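Local atomic coordinates of betaine aldehyde dehydrogenase (Staphylococcus aureus subsp. aureus COL, PDB entry 4QTO), a protein that probably catalyses the NAD-dependent oxidation of betaine aldehyde to glycine betaine, as a member of the aldehyde dehydrogenase family. Residues 399-404 against 408-413; 39-44 against 212-217. All coordinates share one frame; numbering follows the deposited sequence. Where two conformers were deposited one is given.

Interaction 1. Residues 399-404 against 408-413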
ATOM      1  N   THR A 399     -37.031 -17.776 -19.483  1.00 13.96           N
ATOM      2  CA  THR A 399     -38.176 -16.889 -19.514  1.00 14.01           C
ATOM      3  C   THR A 399     -37.798 -15.429 -19.673  1.00 13.47           C
ATOM      4  O   THR A 399     -36.791 -14.974 -19.099  1.00 12.23           O
ATOM      5  CB  THR A 399     -38.911 -17.067 -18.163  1.00 14.23           C
ATOM      6  OG1 THR A 399     -39.253 -18.455 -17.975  1.00 15.20           O
ATOM      7  CG2 THR A 399     -40.150 -16.217 -18.045  1.00 14.86           C
ATOM      8  N   VAL A 400     -38.589 -14.689 -20.458  1.00 12.76           N
ATOM      9  CA  VAL A 400     -38.408 -13.243 -20.616  1.00 13.25           C
ATOM     10  C   VAL A 400     -39.743 -12.582 -20.220  1.00 13.77           C
ATOM     11  O   VAL A 400     -40.813 -12.956 -20.723  1.00 14.62           O
ATOM     12  CB  VAL A 400     -38.085 -12.821 -22.059  1.00 12.88           C
ATOM     13  CG1 VAL A 400     -37.914 -11.304 -22.145  1.00 13.03           C
ATOM     14  CG2 VAL A 400     -36.838 -13.538 -22.561  1.00 12.98           C
ATOM     15  N   ILE A 401     -39.655 -11.623 -19.303  1.00 13.23           N
ATOM     16  CA  ILE A 401     -40.816 -10.873 -18.835  1.00 14.17           C
ATOM     17  C   ILE A 401     -40.693  -9.431 -19.342  1.00 14.04           C
ATOM     18  O   ILE A 401     -39.691  -8.769 -19.107  1.00 14.13           O
ATOM     19  CB  ILE A 401     -40.929 -10.931 -17.298  1.00 15.16           C
ATOM     20  CG1 ILE A 401     -41.086 -12.404 -16.863  1.00 16.39           C
ATOM     21  CG2 ILE A 401     -42.105 -10.100 -16.817  1.00 15.79           C
ATOM     22  CD1 ILE A 401     -41.202 -12.641 -15.364  1.00 17.30           C
ATOM     23  N   THR A 402     -41.734  -8.963 -20.022  1.00 14.35           N
ATOM     24  CA  THR A 402     -41.775  -7.630 -20.614  1.00 15.74           C
ATOM     25  C   THR A 402     -42.929  -6.788 -20.066  1.00 17.25           C
ATOM     26  O   THR A 402     -43.734  -7.258 -19.265  1.00 16.73           O
ATOM     27  CB  THR A 402     -41.914  -7.724 -22.141  1.00 16.18           C
ATOM     28  OG1 THR A 402     -43.111  -8.431 -22.472  1.00 16.76           O
ATOM     29  CG2 THR A 402     -40.723  -8.436 -22.763  1.00 16.15           C
ATOM     30  N   ASN A 403     -42.994  -5.527 -20.501  1.00 19.40           N
ATOM     31  CA  ASN A 403     -44.098  -4.634 -20.077  1.00 22.81           C
ATOM     32  C   ASN A 403     -44.125  -4.536 -18.534  1.00 24.36           C
ATOM     33  O   ASN A 403     -45.178  -4.677 -17.896  1.00 26.80           O
ATOM     34  CB  ASN A 403     -45.449  -5.092 -20.632  1.00 27.83           C
ATOM     35  CG  ASN A 403     -46.504  -3.993 -20.598  1.00 35.37           C
ATOM     36  OD1 ASN A 403     -46.183  -2.812 -20.635  1.00 36.29           O
ATOM     37  ND2 ASN A 403     -47.781  -4.389 -20.565  1.00 41.22           N
ATOM     38  N   CYS A 404     -42.945  -4.369 -17.950  0.50 23.45           N
ATOM     39  CA  CYS A 404     -42.832  -4.242 -16.495  0.50 23.79           C
ATOM     40  C   CYS A 404     -42.178  -2.909 -16.100  0.50 22.29           C
ATOM     41  O   CYS A 404     -41.725  -2.141 -16.965  0.50 23.12           O
ATOM     42  CB  CYS A 404     -42.269  -5.503 -15.776  0.50 24.06           C
ATOM     43  SG  CYS A 404     -41.027  -6.617 -16.444  0.50 20.27           S
ATOM     44  N   MET A 408     -42.856  -2.908  -9.647  1.00 19.98           N
ATOM     45  CA  MET A 408     -43.280  -4.303  -9.517  1.00 19.05           C
ATOM     46  C   MET A 408     -42.403  -5.212  -8.687  1.00 20.89           C
ATOM     47  O   MET A 408     -41.182  -5.102  -8.717  1.00 18.71           O
ATOM     48  CB  MET A 408     -43.390  -4.923 -10.905  1.00 19.55           C
ATOM     49  CG  MET A 408     -44.415  -4.278 -11.806  1.00 20.62           C
ATOM     50  SD  MET A 408     -44.381  -5.044 -13.436  1.00 21.94           S
ATOM     51  CE  MET A 408     -45.791  -4.195 -14.186  1.00 24.75           C
ATOM     52  N   ARG A 409     -43.026  -6.156  -7.982  1.00 21.79           N
ATOM     53  CA  ARG A 409     -42.258  -7.149  -7.234  1.00 21.09           C
ATOM     54  C   ARG A 409     -41.324  -7.986  -8.115  1.00 18.65           C
ATOM     55  O   ARG A 409     -40.215  -8.333  -7.696  1.00 18.70           O
ATOM     56  CB  ARG A 409     -43.193  -8.114  -6.486  1.00 22.85           C
ATOM     57  CG  ARG A 409     -44.000  -7.490  -5.368  1.00 24.71           C
ATOM     58  CD  ARG A 409     -44.786  -8.574  -4.623  1.00 24.95           C
ATOM     59  NE  ARG A 409     -43.898  -9.589  -4.075  1.00 24.06           N
ATOM     60  CZ  ARG A 409     -44.242 -10.819  -3.716  1.00 25.28           C
ATOM     61  NH1 ARG A 409     -45.494 -11.251  -3.842  1.00 29.89           N
ATOM     62  NH2 ARG A 409     -43.312 -11.641  -3.256  1.00 26.24           N
ATOM     63  N   ILE A 410     -41.767  -8.305  -9.333  0.50 15.88           N
ATOM     64  CA  ILE A 410     -40.960  -9.143 -10.232  0.50 14.53           C
ATOM     65  C   ILE A 410     -39.668  -8.422 -10.613  0.50 15.35           C
ATOM     66  O   ILE A 410     -38.684  -9.080 -10.917  0.50 14.82           O
ATOM     67  CB  ILE A 410     -41.765  -9.623 -11.467  0.50 14.20           C
ATOM     68  CG1 ILE A 410     -41.033 -10.726 -12.268  0.50 12.83           C
ATOM     69  CG2 ILE A 410     -42.144  -8.463 -12.385  0.50 13.79           C
ATOM     70  CD1 ILE A 410     -40.924 -12.065 -11.590  0.50 12.61           C
ATOM     71  N   VAL A 411     -39.685  -7.094 -10.595  1.00 16.75           N
ATOM     72  CA  VAL A 411     -38.494  -6.302 -10.926  1.00 17.14           C
ATOM     73  C   VAL A 411     -37.661  -6.100  -9.677  1.00 18.45           C
ATOM     74  O   VAL A 411     -36.435  -6.186  -9.743  1.00 21.02           O
ATOM     75  CB  VAL A 411     -38.862  -4.942 -11.563  1.00 17.09           C
ATOM     76  CG1 VAL A 411     -37.623  -4.054 -11.680  1.00 16.61           C
ATOM     77  CG2 VAL A 411     -39.497  -5.170 -12.920  1.00 18.19           C
ATOM     78  N   GLN A 412     -38.297  -5.858  -8.529  1.00 18.23           N
ATOM     79  CA  GLN A 412     -37.556  -5.578  -7.305  1.00 21.19           C
ATOM     80  C   GLN A 412     -36.954  -6.785  -6.594  1.00 23.35           C
ATOM     81  O   GLN A 412     -35.876  -6.678  -6.010  1.00 24.96           O
ATOM     82  CB  GLN A 412     -38.442  -4.828  -6.332  1.00 20.04           C
ATOM     83  CG  GLN A 412     -38.776  -3.413  -6.771  1.00 20.17           C
ATOM     84  CD  GLN A 412     -37.556  -2.513  -6.795  1.00 20.15           C
ATOM     85  OE1 GLN A 412     -36.746  -2.543  -5.856  1.00 18.51           O
ATOM     86  NE2 GLN A 412     -37.430  -1.685  -7.827  1.00 19.66           N
ATOM     87  N   GLU A 413     -37.603  -7.935  -6.692  1.00 19.35           N
ATOM     88  CA  GLU A 413     -37.173  -9.122  -5.976  1.00 17.97           C
ATOM     89  C   GLU A 413     -36.335 -10.118  -6.777  1.00 17.84           C
ATOM     90  O   GLU A 413     -36.559 -10.337  -7.970  1.00 20.70           O
ATOM     91  CB  GLU A 413     -38.412  -9.813  -5.380  1.00 18.40           C
ATOM     92  CG  GLU A 413     -39.200  -8.874  -4.483  1.00 18.74           C
ATOM     93  CD  GLU A 413     -40.473  -9.487  -3.920  1.00 21.96           C
ATOM     94  OE1 GLU A 413     -40.627 -10.727  -3.945  1.00 24.49           O
ATOM     95  OE2 GLU A 413     -41.310  -8.710  -3.445  1.00 22.96           O
TER

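Interaction 2. Residues 39-44 against 212-217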
ATOM      1  N   GLY A  39      -9.735 -33.406  13.187  1.00 13.33           N
ATOM      2  CA  GLY A  39      -8.859 -34.380  12.533  1.00 14.39           C
ATOM      3  C   GLY A  39      -9.427 -35.768  12.275  1.00 14.86           C
ATOM      4  O   GLY A  39      -8.652 -36.674  11.905  1.00 16.47           O
ATOM      5  N   GLU A  40     -10.724 -35.972  12.480  1.00 14.28           N
ATOM      6  CA  GLU A  40     -11.329 -37.279  12.302  1.00 15.21           C
ATOM      7  C   GLU A  40     -12.603 -37.202  11.495  1.00 14.54           C
ATOM      8  O   GLU A  40     -13.396 -36.252  11.673  1.00 14.19           O
ATOM      9  CB  GLU A  40     -11.691 -37.886  13.669  1.00 18.41           C
ATOM     10  CG  GLU A  40     -10.494 -38.072  14.597  1.00 23.50           C
ATOM     11  CD  GLU A  40      -9.454 -39.068  14.083  1.00 30.89           C
ATOM     12  OE1 GLU A  40      -9.805 -39.948  13.253  1.00 34.93           O
ATOM     13  OE2 GLU A  40      -8.282 -39.007  14.562  1.00 40.91           O
ATOM     14  N   TRP A  41     -12.804 -38.198  10.638  1.00 13.04           N
ATOM     15  CA  TRP A  41     -14.060 -38.337   9.899  1.00 12.61           C
ATOM     16  C   TRP A  41     -15.063 -38.998  10.848  1.00 13.49           C
ATOM     17  O   TRP A  41     -14.861 -40.136  11.292  1.00 14.79           O
ATOM     18  CB  TRP A  41     -13.868 -39.150   8.624  1.00 13.53           C
ATOM     19  CG  TRP A  41     -13.024 -38.417   7.632  1.00 12.79           C
ATOM     20  CD1 TRP A  41     -11.664 -38.518   7.447  1.00 13.81           C
ATOM     21  CD2 TRP A  41     -13.488 -37.452   6.685  1.00 12.94           C
ATOM     22  NE1 TRP A  41     -11.266 -37.681   6.448  1.00 13.40           N
ATOM     23  CE2 TRP A  41     -12.355 -36.979   5.982  1.00 12.52           C
ATOM     24  CE3 TRP A  41     -14.746 -36.891   6.402  1.00 12.48           C
ATOM     25  CZ2 TRP A  41     -12.454 -35.990   4.962  1.00 13.52           C
ATOM     26  CZ3 TRP A  41     -14.850 -35.929   5.373  1.00 12.71           C
ATOM     27  CH2 TRP A  41     -13.709 -35.490   4.676  1.00 12.88           C
ATOM     28  N   VAL A  42     -16.146 -38.288  11.155  1.00 14.00           N
ATOM     29  CA  VAL A  42     -17.119 -38.743  12.112  1.00 15.47           C
ATOM     30  C   VAL A  42     -18.560 -38.626  11.617  1.00 15.08           C
ATOM     31  O   VAL A  42     -18.917 -37.728  10.848  1.00 14.72           O
ATOM     32  CB  VAL A  42     -17.012 -37.976  13.441  1.00 16.22           C
ATOM     33  CG1 VAL A  42     -15.660 -38.221  14.088  1.00 18.49           C
ATOM     34  CG2 VAL A  42     -17.214 -36.479  13.255  1.00 16.49           C
ATOM     35  N   GLU A  43     -19.407 -39.536  12.078  1.00 14.63           N
ATOM     36  CA  GLU A  43     -20.810 -39.459  11.692  1.00 16.30           C
ATOM     37  C   GLU A  43     -21.504 -38.407  12.582  1.00 14.98           C
ATOM     38  O   GLU A  43     -20.859 -37.742  13.395  1.00 17.72           O
ATOM     39  CB  GLU A  43     -21.475 -40.829  11.711  1.00 19.05           C
ATOM     40  CG  GLU A  43     -21.478 -41.464  13.031  1.00 21.28           C
ATOM     41  CD  GLU A  43     -22.072 -42.874  13.007  1.00 23.51           C
ATOM     42  OE1 GLU A  43     -22.120 -43.435  14.088  1.00 24.17           O
ATOM     43  OE2 GLU A  43     -22.482 -43.420  11.952  1.00 23.20           O
ATOM     44  N   SER A  44     -22.790 -38.226  12.376  1.00 14.98           N
ATOM     45  CA  SER A  44     -23.555 -37.358  13.238  1.00 14.79           C
ATOM     46  C   SER A  44     -23.654 -37.994  14.601  1.00 15.87           C
ATOM     47  O   SER A  44     -23.780 -39.240  14.729  1.00 14.84           O
ATOM     48  CB  SER A  44     -24.971 -37.188  12.699  1.00 16.10           C
ATOM     49  OG  SER A  44     -25.721 -36.412  13.617  1.00 16.00           O
ATOM     50  N   THR A 212     -18.742 -31.888  -3.490  1.00 10.37           N
ATOM     51  CA  THR A 212     -17.400 -31.393  -3.761  1.00 10.71           C
ATOM     52  C   THR A 212     -16.731 -30.816  -2.504  1.00 10.66           C
ATOM     53  O   THR A 212     -15.498 -30.765  -2.427  1.00 10.66           O
ATOM     54  CB  THR A 212     -17.388 -30.358  -4.893  1.00 11.11           C
ATOM     55  OG1 THR A 212     -18.321 -29.324  -4.557  1.00 10.96           O
ATOM     56  CG2 THR A 212     -17.689 -30.994  -6.229  1.00 12.51           C
ATOM     57  N   THR A 213     -17.519 -30.367  -1.524  1.00 10.02           N
ATOM     58  CA  THR A 213     -16.955 -29.830  -0.278  1.00 10.32           C
ATOM     59  C   THR A 213     -16.334 -30.976   0.560  1.00 10.49           C
ATOM     60  O   THR A 213     -15.248 -30.854   1.130  1.00 10.34           O
ATOM     61  CB  THR A 213     -17.968 -28.970   0.490  1.00 10.96           C
ATOM     62  OG1 THR A 213     -18.462 -27.921  -0.374  1.00 11.13           O
ATOM     63  CG2 THR A 213     -17.333 -28.349   1.718  1.00 11.15           C
ATOM     64  N   ILE A 214     -17.040 -32.094   0.629  1.00 10.77           N
ATOM     65  CA  ILE A 214     -16.482 -33.277   1.271  1.00 10.99           C
ATOM     66  C   ILE A 214     -15.178 -33.625   0.545  1.00 10.86           C
ATOM     67  O   ILE A 214     -14.150 -33.881   1.185  1.00 10.57           O
ATOM     68  CB  ILE A 214     -17.476 -34.460   1.192  1.00 11.78           C
ATOM     69  CG1 ILE A 214     -18.695 -34.208   2.086  1.00 12.09           C
ATOM     70  CG2 ILE A 214     -16.779 -35.751   1.619  1.00 12.84           C
ATOM     71  CD1 ILE A 214     -19.833 -35.185   1.838  1.00 12.07           C
ATOM     72  N   ARG A 215     -15.193 -33.625  -0.797  1.00 10.12           N
ATOM     73  CA  ARG A 215     -13.969 -34.006  -1.547  1.00 11.33           C
ATOM     74  C   ARG A 215     -12.819 -33.067  -1.255  1.00 10.95           C
ATOM     75  O   ARG A 215     -11.683 -33.538  -1.049  1.00 11.30           O
ATOM     76  CB  ARG A 215     -14.247 -34.098  -3.051  1.00 12.28           C
ATOM     77  CG  ARG A 215     -13.083 -34.616  -3.866  1.00 14.28           C
ATOM     78  CD  ARG A 215     -12.768 -36.065  -3.540  1.00 15.41           C
ATOM     79  NE  ARG A 215     -11.640 -36.541  -4.373  1.00 16.40           N
ATOM     80  CZ  ARG A 215     -10.482 -36.990  -3.912  1.00 17.41           C
ATOM     81  NH1 ARG A 215     -10.266 -37.179  -2.608  1.00 18.21           N
ATOM     82  NH2 ARG A 215      -9.534 -37.336  -4.776  1.00 18.56           N
ATOM     83  N   VAL A 216     -13.073 -31.754  -1.216  1.00 10.03           N
ATOM     84  CA  VAL A 216     -11.969 -30.818  -0.965  1.00 10.22           C
ATOM     85  C   VAL A 216     -11.411 -31.017   0.459  1.00 10.41           C
ATOM     86  O   VAL A 216     -10.203 -30.843   0.667  1.00 10.67           O
ATOM     87  CB  VAL A 216     -12.304 -29.347  -1.290  1.00 10.71           C
ATOM     88  CG1 VAL A 216     -13.129 -28.704  -0.190  1.00 10.89           C
ATOM     89  CG2 VAL A 216     -11.024 -28.601  -1.493  1.00 10.91           C
ATOM     90  N   PHE A 217     -12.265 -31.363   1.438  1.00  9.91           N
ATOM     91  CA  PHE A 217     -11.768 -31.675   2.777  1.00 10.35           C
ATOM     92  C   PHE A 217     -10.852 -32.907   2.744  1.00 11.13           C
ATOM     93  O   PHE A 217      -9.829 -32.935   3.435  1.00 11.15           O
ATOM     94  CB  PHE A 217     -12.862 -31.785   3.814  1.00 10.61           C
ATOM     95  CG  PHE A 217     -13.156 -30.475   4.472  1.00 10.09           C
ATOM     96  CD1 PHE A 217     -13.877 -29.499   3.808  1.00 10.60           C
ATOM     97  CD2 PHE A 217     -12.657 -30.220   5.732  1.00 11.14           C
ATOM     98  CE1 PHE A 217     -14.090 -28.265   4.405  1.00 10.66           C
ATOM     99  CE2 PHE A 217     -12.896 -28.998   6.349  1.00 11.30           C
ATOM    100  CZ  PHE A 217     -13.598 -28.030   5.691  1.00 10.65           C
TER

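Interaction 1. Residues 399-404 against 408-413
I401 points its CD1 at I410, and the two isoleucines meet tip to tip between strand 399-402 and the short helix 409-412. I410 was deposited in two conformers, and its distances hold for one of them: there its CG1 lies 3.6 Å from I401 CD1. I401 gets there by setting CG1 beside its backbone N (chi1 -60°) with an extended chi2, which carries CD1 outward to I410. I410 turns its CG1 beside its own carbonyl carbon, and its CD1 also comes within 3.8 Å of I401 CD1.

The second half of the contact is made by M408, the N-cap residue of the helix. Its stretched chain runs back alongside the loop at 403-404, with M408 CE resting 3.8 Å from N403 O. SD comes close to C404, but that cysteine too has two conformers, so the very short approach to its CB is doubtful. V411, from the helix, sets its CG2 4.0 Å from C404 CB, again in one conformer of the cysteine.

The polar bonds of the helix stay clear of the strand segment. M408 O accepts from both V411 N and Q412 N, while the carboxylate of E374 takes the amides of R409 and I410. R409 makes a side-on salt bridge to E413: its NE is 2.8 Å from E413 OE2, which it meets from above the carboxylate plane, and its NH2 is 2.9 Å from E413 OE1 on the syn lone pair. That OE1 is also bonded to the hydroxyl of Y367.

M368, A371 and A376 add further apolar surface around the isoleucines. Since no hydrogen bond passes between 399-404 and 408-413, the fit of strand to helix in this beta-alpha-beta crossover rests on aliphatic and thioether surfaces, with the R409-E413 salt bridge taking no part.

Interaction 2. Residues 39-44 against 212-217
W41 reaches from strand 40-42 to helix 211-223 with the six-membered end of its indole, and I214 and F217 receive it there. The torsions help to explain the reach: CG lies anti to the carbonyl carbon, beside the backbone N, and a chi2 of 94° stands the indole plane roughly at right angles to the plane of CA, CB and CG. CH2 is the ring atom nearest the helix. It lies 3.9 Å from I214 O, which sits at the ring's edge and near its plane, an ordinary van der Waals approach to a helix carbonyl. The same CH2 is 3.9 Å from F217 CB, which comes in obliquely, and W41 CZ2 is 4.1 Å from F217 C.

I214 offers its branch methyl: CG2 stands 4.2 Å from W41 CZ3, a looser touch than the two at CH2. F217 behaves differently. Its CB faces the tryptophan, but with chi1 near -90° the phenyl swings off into the protein, so the two aromatic side chains cross without stacking. The phenyl's edge instead lies in plane with T213 O, one turn back, the carbonyl that also accepts from F217 N at 3.0 Å.

The polar corner of the indole is occupied too, for W41 NE1 donates to the carboxylate of E221, one turn further along the same helix. The benzene end and the N-H therefore grip one helix at two levels, which should fix the rotation of the ring. Y36, on the antiparallel partner strand 35-37, meets the indole with planes at about 50°, and a bound PEG fragment lies about 3 Å from the W41 side chain. F217 also packs on L201 and M203 of strand 200-204 and on I230 and L232 of strand 230-232, the two parallel strands that helix 211-223 connects.

In the fold
The two contacts sit on opposite sides of the chain's centre, about 26 Å apart at their nearest atoms, and share no strand or helix. Interaction 1 is local: it joins a strand of the seven-stranded sheet, probably that of the catalytic domain, to the helix that follows it. Interaction 2 spans 167 intervening residues and fastens an N-terminal hairpin onto a helix of the Rossmann-like, presumably NAD-binding, part. Both are largely buried, with N403 exposed in interaction 1 and W41 partly exposed in interaction 2, and neither has a hydrogen bond across its segments. Interaction 1 spreads over several aliphatic and sulphur-bearing side chains, whereas interaction 2 depends on a single indole against buried helix residues.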